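Local coordinates for 336aa long hypothetical dTDP-glucose 4,6-dehydratase (Pyrococcus horikoshii, PDB 2HUN), which binds NAD in a Rossmann-type domain and is probably a dTDP-glucose 4,6-dehydratase of the extended short-chain dehydrogenase/reductase type, at residues A[6-11]-A[80-85]; A[10-15]-A[32-37]; A[179-184]-A[218-223]. All coordinates share one frame; numbering follows the deposited sequence.

Contact 1. Residues A[6-11]-A[80-85]; sequences LLVTGG and VHLAAE. With NAD (nicotinamide-adenine-dinucleotide), chain C.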
loop_
_atom_site.group_PDB
_atom_site.type_symbol
_atom_site.label_atom_id
_atom_site.label_comp_id
_atom_site.label_asym_id
_atom_site.label_seq_id
_atom_site.Cartn_x
_atom_site.Cartn_y
_atom_site.Cartn_z
ATOM N N LEU A 6 22.035 15.405 -5.460
ATOM C CA LEU A 6 21.047 14.542 -4.827
ATOM C C LEU A 6 20.274 15.214 -3.713
ATOM O O LEU A 6 20.818 16.012 -2.954
ATOM C CB LEU A 6 21.710 13.298 -4.229
ATOM C CG LEU A 6 22.521 12.350 -5.110
ATOM C CD1 LEU A 6 23.088 11.230 -4.234
ATOM C CD2 LEU A 6 21.649 11.782 -6.220
ATOM N N LEU A 7 18.993 14.877 -3.631
ATOM C CA LEU A 7 18.142 15.357 -2.559
ATOM C C LEU A 7 17.985 14.117 -1.689
ATOM O O LEU A 7 17.464 13.104 -2.152
ATOM C CB LEU A 7 16.763 15.774 -3.071
ATOM C CG LEU A 7 15.792 16.105 -1.930
ATOM C CD1 LEU A 7 16.255 17.385 -1.220
ATOM C CD2 LEU A 7 14.379 16.272 -2.474
ATOM N N VAL A 8 18.468 14.176 -0.455
ATOM C CA VAL A 8 18.349 13.047 0.459
ATOM C C VAL A 8 17.366 13.411 1.566
ATOM O O VAL A 8 17.639 14.314 2.358
ATOM C CB VAL A 8 19.708 12.689 1.114
ATOM C CG1 VAL A 8 19.511 11.583 2.148
ATOM C CG2 VAL A 8 20.721 12.248 0.044
ATOM N N THR A 9 16.218 12.730 1.615
ATOM C CA THR A 9 15.233 13.014 2.660
ATOM C C THR A 9 15.572 12.160 3.879
ATOM O O THR A 9 16.076 11.039 3.749
ATOM C CB THR A 9 13.770 12.699 2.213
ATOM O OG1 THR A 9 13.575 11.281 2.153
ATOM C CG2 THR A 9 13.476 13.317 0.839
ATOM N N GLY A 10 15.296 12.698 5.061
ATOM C CA GLY A 10 15.591 11.983 6.289
ATOM C C GLY A 10 17.084 11.783 6.464
ATOM O O GLY A 10 17.524 10.829 7.106
ATOM N N GLY A 11 17.866 12.696 5.900
ATOM C CA GLY A 11 19.311 12.596 5.981
ATOM C C GLY A 11 19.934 12.769 7.353
ATOM O O GLY A 11 21.080 12.370 7.558
ATOM N N VAL A 80 16.896 10.400 -3.041
ATOM C CA VAL A 80 16.981 9.193 -2.226
ATOM C C VAL A 80 16.090 9.466 -1.018
ATOM O O VAL A 80 16.435 10.269 -0.152
ATOM C CB VAL A 80 18.429 8.920 -1.785
ATOM C CG1 VAL A 80 18.478 7.709 -0.862
ATOM C CG2 VAL A 80 19.304 8.673 -3.016
ATOM N N HIS A 81 14.942 8.792 -0.979
ATOM C CA HIS A 81 13.868 8.962 0.026
ATOM C C HIS A 81 14.020 8.079 1.295
ATOM O O HIS A 81 13.538 6.956 1.363
ATOM C CB HIS A 81 12.530 8.667 -0.655
ATOM C CG HIS A 81 11.400 9.113 0.237
ATOM N ND1 HIS A 81 11.422 10.268 0.947
ATOM C CD2 HIS A 81 10.182 8.468 0.476
ATOM C CE1 HIS A 81 10.242 10.317 1.595
ATOM N NE2 HIS A 81 9.480 9.253 1.332
ATOM N N LEU A 82 14.636 8.587 2.360
ATOM C CA LEU A 82 14.769 7.826 3.597
ATOM C C LEU A 82 13.823 8.308 4.694
ATOM O O LEU A 82 13.569 7.585 5.656
ATOM C CB LEU A 82 16.209 7.895 4.099
ATOM C CG LEU A 82 17.212 7.181 3.192
ATOM C CD1 LEU A 82 18.424 8.070 2.948
ATOM C CD2 LEU A 82 17.616 5.869 3.823
ATOM N N ALA A 83 13.294 9.519 4.546
ATOM C CA ALA A 83 12.396 10.091 5.540
ATOM C C ALA A 83 11.157 9.249 5.850
ATOM O O ALA A 83 10.396 8.872 4.951
ATOM C CB ALA A 83 11.973 11.491 5.109
ATOM N N ALA A 84 10.945 8.984 7.135
ATOM C CA ALA A 84 9.800 8.197 7.579
ATOM C C ALA A 84 9.751 8.120 9.098
ATOM O O ALA A 84 10.752 8.369 9.767
ATOM C CB ALA A 84 9.889 6.774 7.007
ATOM N N GLU A 85 8.574 7.790 9.620
ATOM C CA GLU A 85 8.352 7.591 11.056
ATOM C C GLU A 85 8.410 6.064 11.149
ATOM O O GLU A 85 7.664 5.374 10.439
ATOM C CB GLU A 85 6.965 8.083 11.461
ATOM C CG GLU A 85 6.846 9.598 11.630
ATOM C CD GLU A 85 7.586 10.110 12.864
ATOM O OE1 GLU A 85 7.804 9.325 13.813
ATOM O OE2 GLU A 85 7.938 11.305 12.894
HETATM P PA NAD C . 15.571 7.261 11.729
HETATM O O1A NAD C . 14.386 7.236 12.600
HETATM O O2A NAD C . 16.930 7.175 12.333
HETATM O O5B NAD C . 15.514 8.629 10.893
HETATM C C5B NAD C . 14.382 9.030 10.105
HETATM C C4B NAD C . 14.748 10.440 9.623
HETATM O O4B NAD C . 13.714 10.958 8.764
HETATM C C3B NAD C . 14.879 11.427 10.817
HETATM O O3B NAD C . 16.064 12.228 10.676
HETATM C C2B NAD C . 13.552 12.207 10.770
HETATM O O2B NAD C . 13.565 13.519 11.331
HETATM C C1B NAD C . 13.231 12.197 9.275
HETATM N N9A NAD C . 11.789 12.310 8.965
HETATM C C8A NAD C . 10.773 11.553 9.419
HETATM N N7A NAD C . 9.629 11.988 8.894
HETATM C C5A NAD C . 9.895 13.023 8.102
HETATM C C6A NAD C . 9.116 13.893 7.290
HETATM N N6A NAD C . 7.798 13.797 7.177
HETATM N N1A NAD C . 9.806 14.905 6.581
HETATM C C2A NAD C . 11.199 15.029 6.692
HETATM N N3A NAD C . 11.932 14.210 7.459
HETATM C C4A NAD C . 11.285 13.232 8.144
HETATM O O3 NAD C . 15.429 5.938 10.859
HETATM P PN NAD C . 16.285 5.194 9.755
HETATM O O1N NAD C . 16.516 3.864 10.389
HETATM O O2N NAD C . 17.513 5.937 9.405
HETATM O O5D NAD C . 15.253 4.934 8.538
HETATM C C5D NAD C . 15.467 5.377 7.195
HETATM C C4D NAD C . 14.525 4.587 6.252
HETATM O O4D NAD C . 14.951 3.218 6.136
HETATM C C3D NAD C . 13.068 4.591 6.732
HETATM O O3D NAD C . 12.209 4.820 5.584
HETATM C C2D NAD C . 12.881 3.167 7.326
HETATM O O2D NAD C . 11.516 2.757 7.195
HETATM C C1D NAD C . 13.853 2.354 6.486
HETATM N N1N NAD C . 14.389 1.144 7.143
HETATM C C2N NAD C . 15.270 1.209 8.274
HETATM C C3N NAD C . 15.746 0.010 8.833
HETATM C C7N NAD C . 16.707 0.003 10.044
HETATM O O7N NAD C . 17.232 -1.065 10.381
HETATM N N7N NAD C . 16.963 1.138 10.683
HETATM C C4N NAD C . 15.355 -1.239 8.285
HETATM C C5N NAD C . 14.486 -1.282 7.174
HETATM C C6N NAD C . 13.997 -0.100 6.593
#
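Two neighbouring parallel strands meet here: V80 N gives its hydrogen to L7 O (2.9 Å) and T9 N gives its own to V80 O (3.0 Å), and between these bonds V8 CA sits close enough to V80 O for a CA-H...O contact. V8 and V80, both beta-branched and suited to a strand, point to one side of the sheet, where helix 14-26 covers them through F19. On the same side V8 CG1 runs alongside L82 CD1 at 3.8 Å, the two side chains pointing the same way.

The contact lies at the C-terminal ends of these strands of the Rossmann sheet, where the cofactor binds. T9 and H81 occupy the other side. With chi1 at 72°, T9 OG1 lies between the backbone N and the carbonyl carbon, a place from which it reaches two partners at once. It shares a hydrogen bond of 2.7 Å with H81 ND1, approaching the imidazole at its edge near the ring plane, and it accepts a nearly straight bond of 3.0 Å from A83 N. A small hydroxyl on a beta-branched residue thus ties down the chain just where it leaves the strand. H81 NE2 is held in turn by T106, so both ring nitrogens have partners.

L82 O accepts a hydrogen bond from O3D of the nicotinamide ribose (3.1 Å), and A83 CB lies 3.6 Å from C4A of the adenine. G10 has a positive phi of 65°, favourable to glycine, and lets the chain lie close against A83; its bare CA approaches O4B of NAD at 3.3 Å.

Contact 2. Residues A[10-15]-A[32-37]; sequences GGMGFI and VINIDK. With NAD (nicotinamide-adenine-dinucleotide), chain C.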
loop_
_atom_site.group_PDB
_atom_site.type_symbol
_atom_site.label_atom_id
_atom_site.label_comp_id
_atom_site.label_asym_id
_atom_site.label_seq_id
_atom_site.Cartn_x
_atom_site.Cartn_y
_atom_site.Cartn_z
ATOM N N GLY A 10 15.296 12.698 5.061
ATOM C CA GLY A 10 15.591 11.983 6.289
ATOM C C GLY A 10 17.084 11.783 6.464
ATOM O O GLY A 10 17.524 10.829 7.106
ATOM N N GLY A 11 17.866 12.696 5.900
ATOM C CA GLY A 11 19.311 12.596 5.981
ATOM C C GLY A 11 19.934 12.769 7.353
ATOM O O GLY A 11 21.080 12.370 7.558
ATOM N N MET A 12 19.202 13.357 8.296
ATOM C CA MET A 12 19.737 13.561 9.639
ATOM C C MET A 12 19.522 12.332 10.520
ATOM O O MET A 12 19.804 12.361 11.723
ATOM C CB MET A 12 19.087 14.782 10.299
ATOM C CG MET A 12 20.038 15.541 11.214
ATOM S SD MET A 12 21.400 16.289 10.276
ATOM C CE MET A 12 20.654 17.919 9.915
ATOM N N GLY A 13 19.019 11.257 9.914
ATOM C CA GLY A 13 18.777 10.031 10.653
ATOM C C GLY A 13 19.921 9.036 10.554
ATOM O O GLY A 13 20.970 9.327 9.975
ATOM N N PHE A 14 19.708 7.848 11.107
ATOM C CA PHE A 14 20.719 6.789 11.122
ATOM C C PHE A 14 21.280 6.423 9.749
ATOM O O PHE A 14 22.456 6.663 9.458
ATOM C CB PHE A 14 20.121 5.553 11.813
ATOM C CG PHE A 14 20.945 4.291 11.680
ATOM C CD1 PHE A 14 22.331 4.326 11.703
ATOM C CD2 PHE A 14 20.316 3.053 11.592
ATOM C CE1 PHE A 14 23.085 3.144 11.643
ATOM C CE2 PHE A 14 21.061 1.867 11.533
ATOM C CZ PHE A 14 22.449 1.918 11.558
ATOM N N ILE A 15 20.444 5.844 8.899
ATOM C CA ILE A 15 20.888 5.428 7.572
ATOM C C ILE A 15 21.146 6.614 6.650
ATOM O O ILE A 15 22.089 6.595 5.860
ATOM C CB ILE A 15 19.852 4.479 6.922
ATOM C CG1 ILE A 15 19.636 3.266 7.833
ATOM C CG2 ILE A 15 20.340 4.027 5.545
ATOM C CD1 ILE A 15 18.526 2.330 7.377
ATOM N N VAL A 32 24.886 17.311 -2.180
ATOM C CA VAL A 32 23.758 16.816 -1.420
ATOM C C VAL A 32 22.957 17.896 -0.704
ATOM O O VAL A 32 23.510 18.802 -0.083
ATOM C CB VAL A 32 24.221 15.801 -0.361
ATOM C CG1 VAL A 32 23.082 15.507 0.607
ATOM C CG2 VAL A 32 24.696 14.518 -1.040
ATOM N N ILE A 33 21.641 17.794 -0.817
ATOM C CA ILE A 33 20.741 18.689 -0.124
ATOM C C ILE A 33 19.979 17.731 0.768
ATOM O O ILE A 33 19.311 16.823 0.275
ATOM C CB ILE A 33 19.733 19.370 -1.052
ATOM C CG1 ILE A 33 20.447 20.339 -1.993
ATOM C CG2 ILE A 33 18.693 20.094 -0.212
ATOM C CD1 ILE A 33 19.526 20.957 -3.029
ATOM N N ASN A 34 20.097 17.924 2.074
ATOM C CA ASN A 34 19.431 17.074 3.043
ATOM C C ASN A 34 18.208 17.762 3.628
ATOM O O ASN A 34 18.322 18.800 4.275
ATOM C CB ASN A 34 20.431 16.692 4.155
ATOM C CG ASN A 34 19.764 16.078 5.372
ATOM O OD1 ASN A 34 18.652 15.569 5.296
ATOM N ND2 ASN A 34 20.462 16.106 6.507
ATOM N N ILE A 35 17.032 17.195 3.379
ATOM C CA ILE A 35 15.812 17.762 3.924
ATOM C C ILE A 35 15.380 16.823 5.038
ATOM O O ILE A 35 15.173 15.631 4.824
ATOM C CB ILE A 35 14.700 17.904 2.847
ATOM C CG1 ILE A 35 13.432 18.465 3.491
ATOM C CG2 ILE A 35 14.432 16.566 2.170
ATOM C CD1 ILE A 35 12.328 18.792 2.506
ATOM N N ASP A 36 15.298 17.369 6.243
ATOM C CA ASP A 36 14.924 16.598 7.406
ATOM C C ASP A 36 14.162 17.544 8.292
ATOM O O ASP A 36 14.501 18.708 8.450
ATOM C CB ASP A 36 16.166 16.076 8.132
ATOM C CG ASP A 36 15.863 14.895 9.046
ATOM O OD1 ASP A 36 15.161 15.072 10.058
ATOM O OD2 ASP A 36 16.335 13.777 8.742
ATOM N N LYS A 37 13.126 16.995 8.881
ATOM C CA LYS A 37 12.223 17.712 9.723
ATOM C C LYS A 37 12.732 17.832 11.175
ATOM O O LYS A 37 12.209 18.610 11.982
ATOM C CB LYS A 37 10.902 16.962 9.599
ATOM C CG LYS A 37 10.799 15.611 10.324
ATOM C CD LYS A 37 9.339 15.076 10.321
ATOM C CE LYS A 37 9.118 14.003 11.397
ATOM N NZ LYS A 37 7.744 13.410 11.395
HETATM P PA NAD C . 15.571 7.261 11.729
HETATM O O1A NAD C . 14.386 7.236 12.600
HETATM O O2A NAD C . 16.930 7.175 12.333
HETATM O O5B NAD C . 15.514 8.629 10.893
HETATM C C5B NAD C . 14.382 9.030 10.105
HETATM C C4B NAD C . 14.748 10.440 9.623
HETATM O O4B NAD C . 13.714 10.958 8.764
HETATM C C3B NAD C . 14.879 11.427 10.817
HETATM O O3B NAD C . 16.064 12.228 10.676
HETATM C C2B NAD C . 13.552 12.207 10.770
HETATM O O2B NAD C . 13.565 13.519 11.331
HETATM C C1B NAD C . 13.231 12.197 9.275
HETATM N N9A NAD C . 11.789 12.310 8.965
HETATM C C8A NAD C . 10.773 11.553 9.419
HETATM N N7A NAD C . 9.629 11.988 8.894
HETATM C C5A NAD C . 9.895 13.023 8.102
HETATM C C6A NAD C . 9.116 13.893 7.290
HETATM N N6A NAD C . 7.798 13.797 7.177
HETATM N N1A NAD C . 9.806 14.905 6.581
HETATM C C2A NAD C . 11.199 15.029 6.692
HETATM N N3A NAD C . 11.932 14.210 7.459
HETATM C C4A NAD C . 11.285 13.232 8.144
HETATM O O3 NAD C . 15.429 5.938 10.859
HETATM P PN NAD C . 16.285 5.194 9.755
HETATM O O1N NAD C . 16.516 3.864 10.389
HETATM O O2N NAD C . 17.513 5.937 9.405
HETATM O O5D NAD C . 15.253 4.934 8.538
HETATM C C5D NAD C . 15.467 5.377 7.195
HETATM C C4D NAD C . 14.525 4.587 6.252
HETATM O O4D NAD C . 14.951 3.218 6.136
HETATM C C3D NAD C . 13.068 4.591 6.732
HETATM O O3D NAD C . 12.209 4.820 5.584
HETATM C C2D NAD C . 12.881 3.167 7.326
HETATM O O2D NAD C . 11.516 2.757 7.195
HETATM C C1D NAD C . 13.853 2.354 6.486
HETATM N N1N NAD C . 14.389 1.144 7.143
HETATM C C2N NAD C . 15.270 1.209 8.274
HETATM C C3N NAD C . 15.746 0.010 8.833
HETATM C C7N NAD C . 16.707 0.003 10.044
HETATM O O7N NAD C . 17.232 -1.065 10.381
HETATM N N7N NAD C . 16.963 1.138 10.683
HETATM C C4N NAD C . 15.355 -1.239 8.285
HETATM C C5N NAD C . 14.486 -1.282 7.174
HETATM C C6N NAD C . 13.997 -0.100 6.593
#
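The glycine-rich turn of the first beta-alpha-beta unit of the Rossmann fold meets the end of the unit's second strand here, in a buried contact that forms part of the NAD site. G10 N donates to I35 O (2.9 Å), carrying the pairing of strands 5-9 and 31-36 into the turn. A type I turn from G10 to G13 then leads the chain into helix 14-26. The sequence from T9 to G16 is consistent with the glycine-rich TGxxGxxG turn of this family, with G10 and G13 as its first two glycines. The bare CA of G11 lies against the amide group of N34, and G13 lets the chain run close to the adenosine ribose and the diphosphate.

D36 is the acidic residue that ends the second strand in many NAD-binding Rossmann proteins. Its CG lies anti to the backbone N (chi1 -160°), which carries the carboxylate toward the turn and the adenosine ribose. OD1 accepts a hydrogen bond from O2B of NAD (2.6 Å); O3B is modelled unusually close to OD2, so that bond length is doubtful. M12 N also donates to OD2, at 2.9 Å, from above the carboxylate plane, and M12 CB lies beside the same oxygen. The bent thioether chain of M12 crosses N34 at about a right angle.

At the helix start, just past the N-cap G13, two backbone amides serve the diphosphate, a position where the helix dipole would favour negative charge. I15 N bonds to O2N of NAD at 3.0 Å, and F14 N points almost straight at O2A, 3.1 Å away, with an angle of 176° at the hydrogen.

Contact 3. Residues A[179-184]-A[218-223]; sequences TNNYGP and LYVEDH. With NAD (nicotinamide-adenine-dinucleotide), chain C.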
loop_
_atom_site.group_PDB
_atom_site.type_symbol
_atom_site.label_atom_id
_atom_site.label_comp_id
_atom_site.label_asym_id
_atom_site.label_seq_id
_atom_site.Cartn_x
_atom_site.Cartn_y
_atom_site.Cartn_z
ATOM N N THR A 179 16.668 -5.332 5.398
ATOM C CA THR A 179 16.477 -5.911 6.715
ATOM C C THR A 179 17.016 -4.951 7.771
ATOM O O THR A 179 17.167 -3.759 7.515
ATOM C CB THR A 179 17.208 -7.264 6.820
ATOM O OG1 THR A 179 18.612 -7.060 6.636
ATOM C CG2 THR A 179 16.707 -8.213 5.745
ATOM N N ASN A 180 17.328 -5.474 8.950
ATOM C CA ASN A 180 17.820 -4.646 10.046
ATOM C C ASN A 180 19.221 -4.080 9.846
ATOM O O ASN A 180 20.171 -4.828 9.629
ATOM C CB ASN A 180 17.777 -5.450 11.339
ATOM C CG ASN A 180 16.414 -6.034 11.604
ATOM O OD1 ASN A 180 15.467 -5.314 11.927
ATOM N ND2 ASN A 180 16.297 -7.351 11.447
ATOM N N ASN A 181 19.340 -2.755 9.918
ATOM C CA ASN A 181 20.639 -2.095 9.775
ATOM C C ASN A 181 21.302 -1.917 11.140
ATOM O O ASN A 181 20.625 -1.779 12.159
ATOM C CB ASN A 181 20.495 -0.701 9.149
ATOM C CG ASN A 181 20.319 -0.736 7.642
ATOM O OD1 ASN A 181 20.944 0.046 6.921
ATOM N ND2 ASN A 181 19.457 -1.628 7.157
ATOM N N TYR A 182 22.631 -1.911 11.139
ATOM C CA TYR A 182 23.419 -1.701 12.347
ATOM C C TYR A 182 24.733 -1.062 11.913
ATOM O O TYR A 182 25.177 -1.243 10.776
ATOM C CB TYR A 182 23.669 -3.027 13.081
ATOM C CG TYR A 182 24.618 -3.982 12.393
ATOM C CD1 TYR A 182 24.162 -4.868 11.420
ATOM C CD2 TYR A 182 25.972 -4.005 12.721
ATOM C CE1 TYR A 182 25.035 -5.763 10.788
ATOM C CE2 TYR A 182 26.851 -4.891 12.098
ATOM C CZ TYR A 182 26.377 -5.766 11.135
ATOM O OH TYR A 182 27.243 -6.648 10.528
ATOM N N GLY A 183 25.338 -0.293 12.811
ATOM C CA GLY A 183 26.584 0.373 12.492
ATOM C C GLY A 183 26.631 1.749 13.129
ATOM O O GLY A 183 25.819 2.052 14.010
ATOM N N PRO A 184 27.559 2.615 12.691
ATOM C CA PRO A 184 27.704 3.971 13.236
ATOM C C PRO A 184 26.421 4.794 13.223
ATOM O O PRO A 184 25.590 4.667 12.321
ATOM C CB PRO A 184 28.781 4.588 12.344
ATOM C CG PRO A 184 29.615 3.388 11.945
ATOM C CD PRO A 184 28.561 2.360 11.638
ATOM N N LEU A 218 22.144 -6.418 8.555
ATOM C CA LEU A 218 22.879 -5.840 7.437
ATOM C C LEU A 218 23.693 -4.625 7.877
ATOM O O LEU A 218 23.128 -3.650 8.379
ATOM C CB LEU A 218 21.879 -5.429 6.350
ATOM C CG LEU A 218 22.357 -4.708 5.088
ATOM C CD1 LEU A 218 23.173 -5.658 4.235
ATOM C CD2 LEU A 218 21.149 -4.207 4.312
ATOM N N TYR A 219 25.011 -4.674 7.687
ATOM C CA TYR A 219 25.855 -3.536 8.062
ATOM C C TYR A 219 25.377 -2.328 7.257
ATOM O O TYR A 219 25.216 -2.415 6.042
ATOM C CB TYR A 219 27.330 -3.818 7.763
ATOM C CG TYR A 219 28.258 -2.742 8.301
ATOM C CD1 TYR A 219 28.248 -2.402 9.655
ATOM C CD2 TYR A 219 29.113 -2.037 7.450
ATOM C CE1 TYR A 219 29.059 -1.382 10.149
ATOM C CE2 TYR A 219 29.929 -1.016 7.934
ATOM C CZ TYR A 219 29.892 -0.691 9.286
ATOM O OH TYR A 219 30.662 0.340 9.765
ATOM N N VAL A 220 25.145 -1.207 7.933
ATOM C CA VAL A 220 24.632 -0.018 7.262
ATOM C C VAL A 220 25.400 0.404 6.010
ATOM O O VAL A 220 24.786 0.776 5.008
ATOM C CB VAL A 220 24.531 1.187 8.241
ATOM C CG1 VAL A 220 25.926 1.666 8.657
ATOM C CG2 VAL A 220 23.733 2.312 7.593
ATOM N N GLU A 221 26.728 0.343 6.036
ATOM C CA GLU A 221 27.480 0.741 4.846
ATOM C C GLU A 221 27.120 -0.147 3.645
ATOM O O GLU A 221 27.100 0.325 2.501
ATOM C CB GLU A 221 28.994 0.688 5.092
ATOM C CG GLU A 221 29.805 1.397 4.006
ATOM C CD GLU A 221 31.298 1.152 4.127
ATOM O OE1 GLU A 221 31.848 1.359 5.228
ATOM O OE2 GLU A 221 31.926 0.753 3.123
ATOM N N ASP A 222 26.840 -1.426 3.905
ATOM C CA ASP A 222 26.463 -2.351 2.837
ATOM C C ASP A 222 25.091 -1.974 2.283
ATOM O O ASP A 222 24.836 -2.123 1.089
ATOM C CB ASP A 222 26.434 -3.796 3.344
ATOM C CG ASP A 222 27.766 -4.497 3.181
ATOM O OD1 ASP A 222 28.476 -4.207 2.193
ATOM O OD2 ASP A 222 28.096 -5.353 4.029
ATOM N N HIS A 223 24.203 -1.509 3.157
ATOM C CA HIS A 223 22.882 -1.080 2.721
ATOM C C HIS A 223 23.130 0.136 1.826
ATOM O O HIS A 223 22.592 0.237 0.723
ATOM C CB HIS A 223 22.013 -0.681 3.923
ATOM C CG HIS A 223 20.646 -0.177 3.552
ATOM N ND1 HIS A 223 19.911 0.655 4.373
ATOM C CD2 HIS A 223 19.876 -0.398 2.457
ATOM C CE1 HIS A 223 18.752 0.927 3.799
ATOM N NE2 HIS A 223 18.706 0.299 2.635
HETATM P PA NAD C . 15.571 7.261 11.729
HETATM O O1A NAD C . 14.386 7.236 12.600
HETATM O O2A NAD C . 16.930 7.175 12.333
HETATM O O5B NAD C . 15.514 8.629 10.893
HETATM C C5B NAD C . 14.382 9.030 10.105
HETATM C C4B NAD C . 14.748 10.440 9.623
HETATM O O4B NAD C . 13.714 10.958 8.764
HETATM C C3B NAD C . 14.879 11.427 10.817
HETATM O O3B NAD C . 16.064 12.228 10.676
HETATM C C2B NAD C . 13.552 12.207 10.770
HETATM O O2B NAD C . 13.565 13.519 11.331
HETATM C C1B NAD C . 13.231 12.197 9.275
HETATM N N9A NAD C . 11.789 12.310 8.965
HETATM C C8A NAD C . 10.773 11.553 9.419
HETATM N N7A NAD C . 9.629 11.988 8.894
HETATM C C5A NAD C . 9.895 13.023 8.102
HETATM C C6A NAD C . 9.116 13.893 7.290
HETATM N N6A NAD C . 7.798 13.797 7.177
HETATM N N1A NAD C . 9.806 14.905 6.581
HETATM C C2A NAD C . 11.199 15.029 6.692
HETATM N N3A NAD C . 11.932 14.210 7.459
HETATM C C4A NAD C . 11.285 13.232 8.144
HETATM O O3 NAD C . 15.429 5.938 10.859
HETATM P PN NAD C . 16.285 5.194 9.755
HETATM O O1N NAD C . 16.516 3.864 10.389
HETATM O O2N NAD C . 17.513 5.937 9.405
HETATM O O5D NAD C . 15.253 4.934 8.538
HETATM C C5D NAD C . 15.467 5.377 7.195
HETATM C C4D NAD C . 14.525 4.587 6.252
HETATM O O4D NAD C . 14.951 3.218 6.136
HETATM C C3D NAD C . 13.068 4.591 6.732
HETATM O O3D NAD C . 12.209 4.820 5.584
HETATM C C2D NAD C . 12.881 3.167 7.326
HETATM O O2D NAD C . 11.516 2.757 7.195
HETATM C C1D NAD C . 13.853 2.354 6.486
HETATM N N1N NAD C . 14.389 1.144 7.143
HETATM C C2N NAD C . 15.270 1.209 8.274
HETATM C C3N NAD C . 15.746 0.010 8.833
HETATM C C7N NAD C . 16.707 0.003 10.044
HETATM O O7N NAD C . 17.232 -1.065 10.381
HETATM N N7N NAD C . 16.963 1.138 10.683
HETATM C C4N NAD C . 15.355 -1.239 8.285
HETATM C C5N NAD C . 14.486 -1.282 7.174
HETATM C C6N NAD C . 13.997 -0.100 6.593
#
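Y182 and Y219 meet closely in the packed part of this contact. Y182 CG sits between the backbone N and the carbonyl carbon (chi1 70°), which swings the ring across the neighbouring strand. Y219 CA lies over one face of that ring, 4.0 Å from its centroid, as a CH-pi contact. The Y219 ring turns an edge to the Y182 ring in an offset edge-to-face pair, with planes at 64° and centroids 5.6 Å apart. The two side chains diverge from the paired backbones, yet a tyrosine at 182 can still lay a broad face over Y219 CA and take the edge of its ring.

Alongside, the backbones of parallel strands 172-182 and 215-219 pair: L218 N donates to N180 O (2.8 Å), and Y182 N to L218 O. V220 N, in the first turn of helix 220-233, then bonds to Y182 O (2.8 Å), so the strand-to-helix junction 219-220, on the branch of the Rossmann-type sheet formed by 215-219, is fastened to the neighbouring strand end.

On the cofactor side, N181 N donates a nearly straight bond to the nicotinamide carboxamide oxygen O7N (2.7 Å). Its side chain is turned to H223: OD1 accepts a bent bond from H223 ND1 at 2.8 Å, the amide and imidazole planes standing 79° apart, and ND2 gives a weak bond to T179 O.

Contacts are fewer toward partly exposed P184, whose CD reaches Y219 OH at 3.5 Å and V220 CG1 at 4.0 Å, with W310 of helix 300-313 beside it. G183, which lies against Y219 and V220, has backbone angles that suit only glycine. Partly exposed N180, at the other end, turns its side chain away from segment 218-223 and bonds through ND2 to D216 O.

From the N terminus, strand 5-9 runs into the glycine-rich turn, and contact 2 closes the short beta-alpha-beta loop through helix 14-26 to strand 31-36. Contact 1, which shares G10 and G11 with it, closes a longer loop ending at strand 78-81, within which the loop of contact 2 lies; strand 5-9 thus stands between its two partners in the sheet. E85 and K37 join these contacts by a salt bridge. Contact 3 comes later and neither nests with them nor crosses them, pairing strands 172-182 and 215-219 of the same sheet about 17 Å from contact 2, centre to centre. F14 and I15 nevertheless touch N181, and NAD reaches all three contacts.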